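Local coordinates for carbohydrate deacetylase Agd3 (Neosartorya fumigata, PDB 6NWZ), which probably removes acetyl groups from N-acetylated sugars of the exopolysaccharide galactosaminogalactan and is required for biofilm formation, at residues T261-Y264 / Y265-G268; F271-V275 / E276-G280. One frame throughout, in Å; residues are numbered along the deposited sequence.

The two contacts come in series along the chain, with their centres 18 Å apart, in the deacetylase part of the protein. Contact 1 leads out of strand 261-262 into the loop that follows. Contact 2 carries the chain from strand 270-271 into helix 275-289. These two short strands pair antiparallel, and the loop between them, which includes 265-268, closes a beta hairpin. The two contacts touch: Thr261 O probably accepts a hydrogen bond from Phe271 N (3.1 Å), and Ile263 CD1 packs on Phe271 CB. The side chains of Ile263 and Ile273 are each about 13 Å from a bound zinc ion, and neither contact contains a zinc ligand.

Contact 1: residues T261-Y264 / Y265-G268; sequences TDIY and YPNG
Ile263 lays its CG2 methyl against the ring of Pro266, with Ile263 CG2 3.6 Å from Pro266 CD. This is the main apolar contact of the turn, and the two side chains meet at a slant. CG2 lies anti to the backbone N of Ile263, which carries the methyl to the carbonyl side, where the chain leads on to the proline.

Tyr264 and Tyr265 follow one another, and the CB of each points away from the other segment. In Tyr264, CG is anti to the backbone N (chi1 175°). The ring therefore stands beside its own carbonyl carbon, near the next peptide. It meets Tyr265 N obliquely, with Tyr264 CD2 3.4 Å from that nitrogen. Tyr264 CD2 also lies 4.4 Å from Tyr265 CB, a loose apolar touch.

Pro266 is the centre of an inverse gamma turn. A weak bond of 2.7 Å from Asn267 N to Tyr265 O closes it. The turn kinks the chain at Pro266, and Asn267 CB comes to 4.2 Å from Tyr264 O. The hairpin as a whole, not this turn alone, brings the chain back toward strand 270-271.

The bend lies at the surface of the deacetylase part, with Ile263 buried beneath it and touching Asp501 and Phe271 of strand 270-271. Tyr264 reaches helix 503-513, where it touches Cys505 and Glu509 and its OH is hydrogen-bonded to Asp512 OD2. Tyr265 rests on Cys505 and Gln508 of the same helix, so two consecutive tyrosines set the hairpin loop against it.

Contact 2: residues F271-V275 / E276-G280; sequences FRITV and EDMNG
Thr274 OG1 accepts the backbone N-H of Asp277 at 3.2 Å, nearly straight (167°). The same oxygen lies 3.0 Å from Asp277 OD2 and 3.2 Å from Glu276 OE1, two weak contacts that compete for the one hydroxyl proton. In return, Asp277 OD2 accepts from Thr274 N at 3.3 Å, using its anti lone pair. This reciprocal pair is a capping box at the start of helix 275-289, with Thr274 as N-cap. Thr274 OG1 sits between its own backbone N and carbonyl carbon (chi1 66°), which lets it face the first turn of the helix. The other carboxylate oxygen, Asp277 OD1, accepts from Ala553 N. The helix N-terminus probably helps to stabilise the negative charge.

The Phe271 ring turns its edge to the carboxylate. Asp277 OD2 lies in the ring plane beside CZ, and the two planes are 63° apart. Ile273 packs next to it, with Ile273 CD1 3.5 Å from Asp277 CB. Met278 SD lies 4.0 Å from Ile273 CG1, the two side chains crossing at about a right angle.

Met278 N donates to Thr274 O (3.1 Å) and Asn279 N to Val275 O (2.9 Å), in the first turns of the helix. Asn279 OD1 bonds to Trp373 of helix 369-375. Asn279 ND2 lies 3.8 Å from Val275 CG1, the two side chains running side by side.

Contact 1: residues T261-Y264 / Y265-G268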
# COMPACT_ATOMS: atom_id res chain seq x y z
N THR A 261 24.62 -13.42 7.71
CA THR A 261 24.86 -12.13 7.07
C THR A 261 25.91 -11.37 7.86
O THR A 261 25.97 -11.47 9.09
CB THR A 261 23.56 -11.30 6.95
OG1 THR A 261 23.10 -10.94 8.25
CG2 THR A 261 22.46 -12.09 6.22
N ASP A 262 26.75 -10.63 7.14
CA ASP A 262 27.79 -9.82 7.78
C ASP A 262 27.18 -8.53 8.31
O ASP A 262 26.53 -7.78 7.57
CB ASP A 262 28.91 -9.51 6.79
CG ASP A 262 29.57 -10.76 6.23
OD1 ASP A 262 30.19 -11.52 7.01
OD2 ASP A 262 29.46 -11.00 5.01
N ILE A 263 27.38 -8.27 9.59
CA ILE A 263 26.82 -7.09 10.25
C ILE A 263 27.62 -5.86 9.86
O ILE A 263 28.83 -5.92 9.59
CB ILE A 263 26.78 -7.32 11.77
CG1 ILE A 263 25.92 -8.55 12.08
CG2 ILE A 263 26.27 -6.09 12.51
CD1 ILE A 263 24.53 -8.50 11.43
N TYR A 264 26.95 -4.70 9.83
CA TYR A 264 27.53 -3.47 9.31
C TYR A 264 28.34 -2.70 10.35
O TYR A 264 29.51 -2.39 10.11
CB TYR A 264 26.43 -2.58 8.73
CG TYR A 264 26.93 -1.23 8.27
CD1 TYR A 264 27.56 -1.09 7.04
CD2 TYR A 264 26.78 -0.11 9.07
CE1 TYR A 264 28.02 0.14 6.62
CE2 TYR A 264 27.24 1.13 8.66
CZ TYR A 264 27.86 1.25 7.43
OH TYR A 264 28.32 2.47 7.00
N TYR A 265 27.73 -2.36 11.50
CA TYR A 265 28.40 -1.44 12.42
C TYR A 265 29.58 -2.09 13.12
O TYR A 265 30.72 -1.64 12.92
CB TYR A 265 27.40 -0.81 13.39
CG TYR A 265 28.09 0.06 14.42
CD1 TYR A 265 28.79 1.20 14.03
CD2 TYR A 265 28.05 -0.25 15.77
CE1 TYR A 265 29.43 2.00 14.96
CE2 TYR A 265 28.69 0.55 16.71
CZ TYR A 265 29.38 1.67 16.30
OH TYR A 265 30.02 2.48 17.20
N PRO A 266 29.40 -3.13 13.96
CA PRO A 266 30.60 -3.82 14.46
C PRO A 266 31.22 -4.62 13.33
O PRO A 266 30.96 -5.82 13.19
CB PRO A 266 30.06 -4.71 15.59
CG PRO A 266 28.63 -4.27 15.82
CD PRO A 266 28.18 -3.76 14.48
N ASN A 267 32.03 -3.95 12.51
CA ASN A 267 32.55 -4.56 11.30
C ASN A 267 33.32 -5.84 11.62
O ASN A 267 33.99 -5.94 12.65
CB ASN A 267 33.47 -3.58 10.56
CG ASN A 267 33.92 -4.11 9.21
OD1 ASN A 267 33.20 -4.87 8.56
ND2 ASN A 267 35.12 -3.71 8.78
N GLY A 268 33.20 -6.83 10.73
CA GLY A 268 33.82 -8.12 10.92
C GLY A 268 33.00 -9.11 11.73
O GLY A 268 33.45 -10.25 11.90

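Contact 2: residues F271-V275 / E276-G280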
# COMPACT_ATOMS: atom_id res chain seq x y z
N PHE A 271 26.06 -12.55 12.03
CA PHE A 271 24.92 -12.98 12.82
C PHE A 271 24.07 -13.96 12.03
O PHE A 271 23.87 -13.80 10.82
CB PHE A 271 24.05 -11.80 13.28
CG PHE A 271 22.87 -12.22 14.10
CD1 PHE A 271 23.04 -12.65 15.41
CD2 PHE A 271 21.60 -12.21 13.56
CE1 PHE A 271 21.96 -13.04 16.17
CE2 PHE A 271 20.51 -12.61 14.31
CZ PHE A 271 20.69 -13.03 15.62
N ARG A 272 23.58 -14.99 12.73
CA ARG A 272 22.59 -15.93 12.22
C ARG A 272 21.52 -16.10 13.28
O ARG A 272 21.83 -16.43 14.43
CB ARG A 272 23.22 -17.29 11.88
CG ARG A 272 22.24 -18.30 11.29
CD ARG A 272 22.93 -19.63 11.03
NE ARG A 272 22.19 -20.48 10.10
CZ ARG A 272 21.49 -21.56 10.45
NH1 ARG A 272 21.42 -21.91 11.72
NH2 ARG A 272 20.86 -22.27 9.53
N ILE A 273 20.26 -15.88 12.90
CA ILE A 273 19.14 -15.92 13.83
C ILE A 273 19.15 -17.26 14.57
O ILE A 273 19.56 -18.28 14.01
CB ILE A 273 17.81 -15.68 13.09
CG1 ILE A 273 16.76 -15.11 14.04
CG2 ILE A 273 17.30 -16.95 12.41
CD1 ILE A 273 17.05 -13.69 14.48
N THR A 274 18.72 -17.26 15.83
CA THR A 274 18.75 -18.46 16.65
C THR A 274 17.34 -18.92 16.99
O THR A 274 16.34 -18.26 16.67
CB THR A 274 19.55 -18.22 17.94
OG1 THR A 274 18.86 -17.26 18.76
CG2 THR A 274 20.93 -17.70 17.62
N VAL A 275 17.26 -20.08 17.64
CA VAL A 275 15.97 -20.61 18.07
C VAL A 275 15.37 -19.73 19.16
O VAL A 275 14.15 -19.50 19.18
CB VAL A 275 16.13 -22.07 18.54
CG1 VAL A 275 14.90 -22.53 19.30
CG2 VAL A 275 16.41 -22.99 17.35
N GLU A 276 16.19 -19.22 20.07
CA GLU A 276 15.68 -18.32 21.10
C GLU A 276 15.12 -17.04 20.49
O GLU A 276 14.06 -16.56 20.89
CB GLU A 276 16.77 -18.00 22.13
CG GLU A 276 17.32 -19.21 22.89
CD GLU A 276 18.33 -20.02 22.09
OE1 GLU A 276 18.80 -19.53 21.04
OE2 GLU A 276 18.66 -21.15 22.51
N ASP A 277 15.84 -16.49 19.50
CA ASP A 277 15.34 -15.33 18.77
C ASP A 277 13.96 -15.61 18.18
O ASP A 277 13.03 -14.81 18.35
CB ASP A 277 16.32 -14.96 17.65
CG ASP A 277 17.55 -14.23 18.15
OD1 ASP A 277 17.41 -13.37 19.04
OD2 ASP A 277 18.65 -14.52 17.64
N MET A 278 13.81 -16.74 17.50
CA MET A 278 12.55 -17.06 16.83
C MET A 278 11.43 -17.30 17.82
O MET A 278 10.27 -16.95 17.55
CB MET A 278 12.74 -18.27 15.91
CG MET A 278 13.58 -18.00 14.66
SD MET A 278 13.04 -16.57 13.67
CE MET A 278 11.28 -16.86 13.55
N ASN A 279 11.73 -17.89 18.99
CA ASN A 279 10.70 -18.05 20.01
C ASN A 279 10.18 -16.69 20.48
O ASN A 279 8.99 -16.55 20.80
CB ASN A 279 11.24 -18.86 21.19
CG ASN A 279 11.18 -20.35 20.94
OD1 ASN A 279 10.29 -20.84 20.24
ND2 ASN A 279 12.14 -21.08 21.50
N GLY A 280 11.06 -15.69 20.53
CA GLY A 280 10.61 -14.35 20.87
C GLY A 280 9.69 -13.76 19.82
O GLY A 280 8.67 -13.14 20.15